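Local atomic coordinates of CurH (Lyngbya majuscula, PDB entry 3KG7), a protein that probably dehydrates beta-hydroxyacyl intermediates as the double-hotdog dehydratase domain of the CurH module in curacin polyketide biosynthesis. Residues C[40-44]-C[45-49]; C[162-165]-C[166-170]. All blocks are in the same frame, centred on the assembly; numbering follows the deposited sequence.

Followed from the N terminus, contact 1 comes first along the chain, where residues 40-44 and 45-49 form a short beta hairpin. Much later, strand 162-164 leads into contact 2, a turn of residues 165-168 with the chain running on toward strand 171-176. The two are in series and neither encloses the other. They nevertheless meet in space: strand 41-43 takes strand 46-47 on one edge and strand 162-164 on the other, and the D40 carbonyl probably accepts a hydrogen bond from G165 N. This small antiparallel sheet thus joins the two hotdog family regions of the domain.

Contact 1: residues C[40-44]-C[45-49]; sequences DHRVY and DTPVI
R42 and D45 face each other across the turn of a tight hairpin and form its salt bridge. The arginine reaches side-on, NE and NH2 both going to the same carboxylate oxygen: NH2 lies 3.0 Å from D45 OD1, and NE is a little farther off. OD1 sits near the guanidinium plane, but the two flat groups are turned 73° against each other; NE meets OD1 from above the carboxylate plane, NH2 nearly along the C-O axis. A bend at chi3 (78°) brings the guanidinium round to D45, with P47 CD over one of its faces. With an alanine here, D45 would probably lose its charged mate and the P47 ring its cover.

Backbone bonds set the register. V43 and T46 form a hydrogen-bonded pair, with V43 N 3.0 Å from T46 O and T46 N 2.9 Å from V43 O. Y44 and D45 between them both have left-handed backbone angles, as in the type I' or III' turns of two-residue beta hairpins. T46 OG1 adds a bond to Y44 O (3.1 Å).

At the open end H41 and V48 are doubly joined. V48 N points almost straight at H41 O (3.1 Å), while H41 CG, anti to the backbone N (chi1 -177°), lets ND1 come within 2.6 Å of V48 O.

Beyond the hairpin, Y44 OH bonds to F225 N and A286 O. Strand 41-43 pairs on its other edge with strand 162-164, against whose L162 both H41 and V43 pack.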
ATOM      1  N   ASP C  40     -10.940 -12.875  24.029  1.00 81.55           N
ATOM      2  CA  ASP C  40     -12.208 -13.181  24.688  1.00 82.54           C
ATOM      3  C   ASP C  40     -13.283 -13.722  23.728  1.00 83.05           C
ATOM      4  O   ASP C  40     -14.433 -13.925  24.128  1.00 83.84           O
ATOM      5  CB  ASP C  40     -12.702 -11.984  25.511  1.00 85.07           C
ATOM      6  CG  ASP C  40     -11.989 -11.862  26.865  1.00 87.10           C
ATOM      7  OD1 ASP C  40     -11.527 -12.886  27.428  1.00 86.63           O
ATOM      8  OD2 ASP C  40     -11.895 -10.724  27.372  1.00 88.73           O
ATOM      9  N   HIS C  41     -12.905 -13.951  22.468  1.00 82.89           N
ATOM     10  CA  HIS C  41     -13.747 -14.703  21.526  1.00 83.27           C
ATOM     11  C   HIS C  41     -13.081 -16.046  21.213  1.00 83.92           C
ATOM     12  O   HIS C  41     -12.346 -16.180  20.229  1.00 84.88           O
ATOM     13  CB  HIS C  41     -14.024 -13.913  20.235  1.00 85.33           C
ATOM     14  CG  HIS C  41     -14.934 -14.629  19.284  1.00 88.11           C
ATOM     15  ND1 HIS C  41     -14.465 -15.396  18.240  1.00 89.64           N
ATOM     16  CD2 HIS C  41     -16.285 -14.722  19.241  1.00 88.94           C
ATOM     17  CE1 HIS C  41     -15.487 -15.921  17.586  1.00 88.87           C
ATOM     18  NE2 HIS C  41     -16.603 -15.524  18.172  1.00 89.39           N
ATOM     19  N   ARG C  42     -13.345 -17.036  22.059  1.00 84.12           N
ATOM     20  CA  ARG C  42     -12.617 -18.295  22.009  1.00 84.58           C
ATOM     21  C   ARG C  42     -13.451 -19.426  21.415  1.00 83.31           C
ATOM     22  O   ARG C  42     -14.488 -19.817  21.976  1.00 83.77           O
ATOM     23  CB  ARG C  42     -12.100 -18.666  23.409  1.00 85.98           C
ATOM     24  CG  ARG C  42     -11.291 -17.560  24.101  1.00 86.99           C
ATOM     25  CD  ARG C  42     -10.699 -18.000  25.447  1.00 88.25           C
ATOM     26  NE  ARG C  42      -9.505 -18.839  25.287  1.00 91.59           N
ATOM     27  CZ  ARG C  42      -8.263 -18.384  25.108  1.00 92.24           C
ATOM     28  NH1 ARG C  42      -8.008 -17.082  25.060  1.00 93.57           N
ATOM     29  NH2 ARG C  42      -7.261 -19.240  24.967  1.00 92.45           N
ATOM     30  N   VAL C  43     -12.997 -19.935  20.268  1.00 81.03           N
ATOM     31  CA  VAL C  43     -13.541 -21.171  19.689  1.00 80.34           C
ATOM     32  C   VAL C  43     -12.497 -22.289  19.832  1.00 80.10           C
ATOM     33  O   VAL C  43     -11.332 -22.111  19.470  1.00 80.05           O
ATOM     34  CB  VAL C  43     -13.962 -21.001  18.208  1.00 78.93           C
ATOM     35  CG1 VAL C  43     -14.707 -22.231  17.725  1.00 78.78           C
ATOM     36  CG2 VAL C  43     -14.841 -19.777  18.037  1.00 79.55           C
ATOM     37  N   TYR C  44     -12.919 -23.432  20.364  1.00 78.90           N
ATOM     38  CA  TYR C  44     -12.003 -24.525  20.716  1.00 80.04           C
ATOM     39  C   TYR C  44     -10.831 -23.992  21.535  1.00 81.39           C
ATOM     40  O   TYR C  44      -9.668 -24.332  21.290  1.00 81.03           O
ATOM     41  CB  TYR C  44     -11.511 -25.266  19.467  1.00 79.12           C
ATOM     42  CG  TYR C  44     -12.632 -25.813  18.619  1.00 79.49           C
ATOM     43  CD1 TYR C  44     -13.364 -26.927  19.033  1.00 77.40           C
ATOM     44  CD2 TYR C  44     -12.969 -25.208  17.406  1.00 79.22           C
ATOM     45  CE1 TYR C  44     -14.400 -27.428  18.263  1.00 77.79           C
ATOM     46  CE2 TYR C  44     -14.003 -25.706  16.624  1.00 79.56           C
ATOM     47  CZ  TYR C  44     -14.715 -26.816  17.060  1.00 78.46           C
ATOM     48  OH  TYR C  44     -15.744 -27.312  16.293  1.00 78.77           O
ATOM     49  N   ASP C  45     -11.164 -23.137  22.501  1.00 83.14           N
ATOM     50  CA  ASP C  45     -10.194 -22.462  23.370  1.00 83.76           C
ATOM     51  C   ASP C  45      -9.061 -21.779  22.591  1.00 83.61           C
ATOM     52  O   ASP C  45      -7.929 -21.682  23.071  1.00 84.37           O
ATOM     53  CB  ASP C  45      -9.644 -23.421  24.431  1.00 84.19           C
ATOM     54  CG  ASP C  45      -9.376 -22.732  25.755  1.00 85.74           C
ATOM     55  OD1 ASP C  45      -8.534 -21.810  25.813  1.00 85.91           O
ATOM     56  OD2 ASP C  45     -10.010 -23.122  26.752  1.00 87.25           O
ATOM     57  N   THR C  46      -9.381 -21.308  21.388  1.00 82.89           N
ATOM     58  CA  THR C  46      -8.430 -20.570  20.557  1.00 82.00           C
ATOM     59  C   THR C  46      -9.010 -19.198  20.211  1.00 83.12           C
ATOM     60  O   THR C  46     -10.143 -19.099  19.723  1.00 85.24           O
ATOM     61  CB  THR C  46      -8.071 -21.346  19.262  1.00 80.55           C
ATOM     62  OG1 THR C  46      -7.695 -22.691  19.593  1.00 81.70           O
ATOM     63  CG2 THR C  46      -6.923 -20.680  18.526  1.00 79.12           C
ATOM     64  N   PRO C  47      -8.246 -18.127  20.483  1.00 82.69           N
ATOM     65  CA  PRO C  47      -8.707 -16.804  20.076  1.00 82.22           C
ATOM     66  C   PRO C  47      -8.875 -16.757  18.563  1.00 82.75           C
ATOM     67  O   PRO C  47      -7.922 -17.016  17.814  1.00 82.13           O
ATOM     68  CB  PRO C  47      -7.570 -15.875  20.526  1.00 83.18           C
ATOM     69  CG  PRO C  47      -6.848 -16.649  21.602  1.00 83.03           C
ATOM     70  CD  PRO C  47      -6.940 -18.078  21.169  1.00 82.63           C
ATOM     71  N   VAL C  48     -10.099 -16.459  18.131  1.00 82.92           N
ATOM     72  CA  VAL C  48     -10.452 -16.391  16.711  1.00 82.58           C
ATOM     73  C   VAL C  48     -11.263 -15.138  16.447  1.00 81.67           C
ATOM     74  O   VAL C  48     -12.105 -14.769  17.263  1.00 84.15           O
ATOM     75  CB  VAL C  48     -11.310 -17.610  16.286  1.00 82.24           C
ATOM     76  CG1 VAL C  48     -11.790 -17.461  14.848  1.00 80.89           C
ATOM     77  CG2 VAL C  48     -10.531 -18.920  16.466  1.00 82.68           C
ATOM     78  N   ILE C  49     -11.009 -14.501  15.304  1.00 81.48           N
ATOM     79  CA  ILE C  49     -11.782 -13.341  14.832  1.00 80.62           C
ATOM     80  C   ILE C  49     -13.056 -13.819  14.153  1.00 81.00           C
ATOM     81  O   ILE C  49     -12.986 -14.467  13.101  1.00 81.87           O
ATOM     82  CB  ILE C  49     -11.012 -12.539  13.774  1.00 80.58           C
ATOM     83  CG1 ILE C  49      -9.706 -11.984  14.328  1.00 77.99           C
ATOM     84  CG2 ILE C  49     -11.880 -11.406  13.207  1.00 82.81           C
ATOM     85  CD1 ILE C  49      -8.942 -11.195  13.306  1.00 79.80           C
TER

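Contact 2: residues C[162-165]-C[166-170]; sequences LVYG and PMLQA
Y164 and L168 pack closely where strand 162-164 gives way to a turn. Their side chains cross at about a right angle, with Y164 CD2 3.7 Å from L168 CB. CG of the tyrosine stands anti to its carbonyl carbon (chi1 -68°), which carries the ring over toward the leucine, while L162 CD1 lies 4.1 Å above the plane of the Y164 ring, offset toward its rim. The backbone adds one hydrogen bond: L168 N donates to G165 O over 2.7 Å, the N-H pointing well at the oxygen (157°) but from above the carbonyl plane. R210 encloses this side further, by a cation-pi contact with Y164 and a bond to L168 O.

The outer side is looser. Q169 stretches back along the strand end, its NE2 no nearer than 3.7 Å to Y164 O, and the pyrrolidine of P166 is exposed, though it also touches D40.

P166 and M167, the latter a selenomethionine, occupy the corners of a type I beta turn from G165 to L168, and Q169 centres an inverse gamma turn directly after it. The sequence YGPML corresponds to the YGPxF motif of polyketide synthase dehydratases, with leucine in place of the phenylalanine.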
ATOM      1  N   LEU C 162     -17.861 -22.752  22.057  1.00 85.90           N
ATOM      2  CA  LEU C 162     -17.772 -21.292  21.974  1.00 84.19           C
ATOM      3  C   LEU C 162     -17.869 -20.680  23.371  1.00 84.31           C
ATOM      4  O   LEU C 162     -18.769 -21.028  24.143  1.00 86.56           O
ATOM      5  CB  LEU C 162     -18.871 -20.727  21.062  1.00 83.31           C
ATOM      6  CG  LEU C 162     -19.115 -19.203  20.962  1.00 85.83           C
ATOM      7  CD1 LEU C 162     -17.890 -18.411  20.440  1.00 84.93           C
ATOM      8  CD2 LEU C 162     -20.351 -18.882  20.098  1.00 84.01           C
ATOM      9  N   VAL C 163     -16.928 -19.796  23.706  1.00 83.11           N
ATOM     10  CA  VAL C 163     -16.959 -19.086  24.989  1.00 81.79           C
ATOM     11  C   VAL C 163     -16.676 -17.605  24.786  1.00 82.43           C
ATOM     12  O   VAL C 163     -15.659 -17.227  24.193  1.00 83.14           O
ATOM     13  CB  VAL C 163     -15.966 -19.672  26.048  1.00 81.56           C
ATOM     14  CG1 VAL C 163     -16.157 -18.998  27.411  1.00 80.15           C
ATOM     15  CG2 VAL C 163     -16.125 -21.181  26.200  1.00 80.22           C
ATOM     16  N   TYR C 164     -17.591 -16.779  25.283  1.00 82.49           N
ATOM     17  CA  TYR C 164     -17.480 -15.330  25.200  1.00 81.64           C
ATOM     18  C   TYR C 164     -16.892 -14.776  26.497  1.00 80.77           C
ATOM     19  O   TYR C 164     -17.523 -14.846  27.547  1.00 80.80           O
ATOM     20  CB  TYR C 164     -18.857 -14.696  24.943  1.00 84.80           C
ATOM     21  CG  TYR C 164     -19.481 -14.962  23.578  1.00 85.63           C
ATOM     22  CD1 TYR C 164     -20.634 -15.741  23.458  1.00 87.04           C
ATOM     23  CD2 TYR C 164     -18.942 -14.408  22.415  1.00 87.23           C
ATOM     24  CE1 TYR C 164     -21.226 -15.978  22.212  1.00 86.84           C
ATOM     25  CE2 TYR C 164     -19.530 -14.637  21.157  1.00 87.36           C
ATOM     26  CZ  TYR C 164     -20.669 -15.423  21.072  1.00 86.95           C
ATOM     27  OH  TYR C 164     -21.255 -15.658  19.848  1.00 87.69           O
ATOM     28  N   GLY C 165     -15.679 -14.234  26.420  1.00 80.30           N
ATOM     29  CA  GLY C 165     -15.048 -13.588  27.567  1.00 79.69           C
ATOM     30  C   GLY C 165     -15.581 -12.182  27.816  1.00 79.86           C
ATOM     31  O   GLY C 165     -16.385 -11.674  27.026  1.00 79.53           O
ATOM     32  N   PRO C 166     -15.129 -11.541  28.914  1.00 80.01           N
ATOM     33  CA  PRO C 166     -15.555 -10.217  29.391  1.00 80.85           C
ATOM     34  C   PRO C 166     -15.726  -9.143  28.309  1.00 82.21           C
ATOM     35  O   PRO C 166     -16.645  -8.317  28.391  1.00 80.95           O
ATOM     36  CB  PRO C 166     -14.421  -9.820  30.342  1.00 80.57           C
ATOM     37  CG  PRO C 166     -13.974 -11.099  30.910  1.00 79.21           C
ATOM     38  CD  PRO C 166     -14.105 -12.122  29.804  1.00 79.32           C
HETATM   39  N   MSE C 167     -14.844  -9.163  27.312  1.00 84.22           N
HETATM   40  CA  MSE C 167     -14.822  -8.156  26.259  1.00 88.36           C
HETATM   41  C   MSE C 167     -15.786  -8.469  25.118  1.00 86.31           C
HETATM   42  O   MSE C 167     -15.911  -7.682  24.168  1.00 84.26           O
HETATM   43  CB  MSE C 167     -13.400  -7.997  25.741  1.00 90.39           C
HETATM   44  CG  MSE C 167     -12.662  -6.852  26.376  1.00 93.90           C
HETATM   45 SE   MSE C 167     -10.744  -6.921  26.023  1.00102.20          SE
HETATM   46  CE  MSE C 167     -10.089  -7.350  27.818  1.00 95.30           C
ATOM     47  N   LEU C 168     -16.457  -9.617  25.222  1.00 85.19           N
ATOM     48  CA  LEU C 168     -17.439 -10.061  24.234  1.00 83.29           C
ATOM     49  C   LEU C 168     -18.847 -10.130  24.828  1.00 83.84           C
ATOM     50  O   LEU C 168     -19.829 -10.333  24.107  1.00 83.45           O
ATOM     51  CB  LEU C 168     -17.049 -11.433  23.666  1.00 81.89           C
ATOM     52  CG  LEU C 168     -16.220 -11.593  22.378  1.00 80.34           C
ATOM     53  CD1 LEU C 168     -17.015 -11.231  21.133  1.00 78.42           C
ATOM     54  CD2 LEU C 168     -14.919 -10.825  22.418  1.00 79.06           C
ATOM     55  N   GLN C 169     -18.943  -9.955  26.142  1.00 85.72           N
ATOM     56  CA  GLN C 169     -20.223 -10.053  26.843  1.00 87.33           C
ATOM     57  C   GLN C 169     -21.066  -8.794  26.672  1.00 87.52           C
ATOM     58  O   GLN C 169     -21.192  -7.977  27.589  1.00 88.83           O
ATOM     59  CB  GLN C 169     -19.996 -10.393  28.312  1.00 87.24           C
ATOM     60  CG  GLN C 169     -19.708 -11.870  28.519  1.00 89.86           C
ATOM     61  CD  GLN C 169     -19.048 -12.168  29.844  1.00 91.80           C
ATOM     62  OE1 GLN C 169     -18.283 -11.360  30.369  1.00 93.74           O
ATOM     63  NE2 GLN C 169     -19.331 -13.343  30.388  1.00 92.67           N
ATOM     64  N   ALA C 170     -21.641  -8.657  25.480  1.00 86.65           N
ATOM     65  CA  ALA C 170     -22.407  -7.469  25.096  1.00 87.22           C
ATOM     66  C   ALA C 170     -23.909  -7.665  25.251  1.00 88.36           C
ATOM     67  O   ALA C 170     -24.675  -6.713  25.115  1.00 89.75           O
ATOM     68  CB  ALA C 170     -22.073  -7.064  23.658  1.00 86.19           C
TER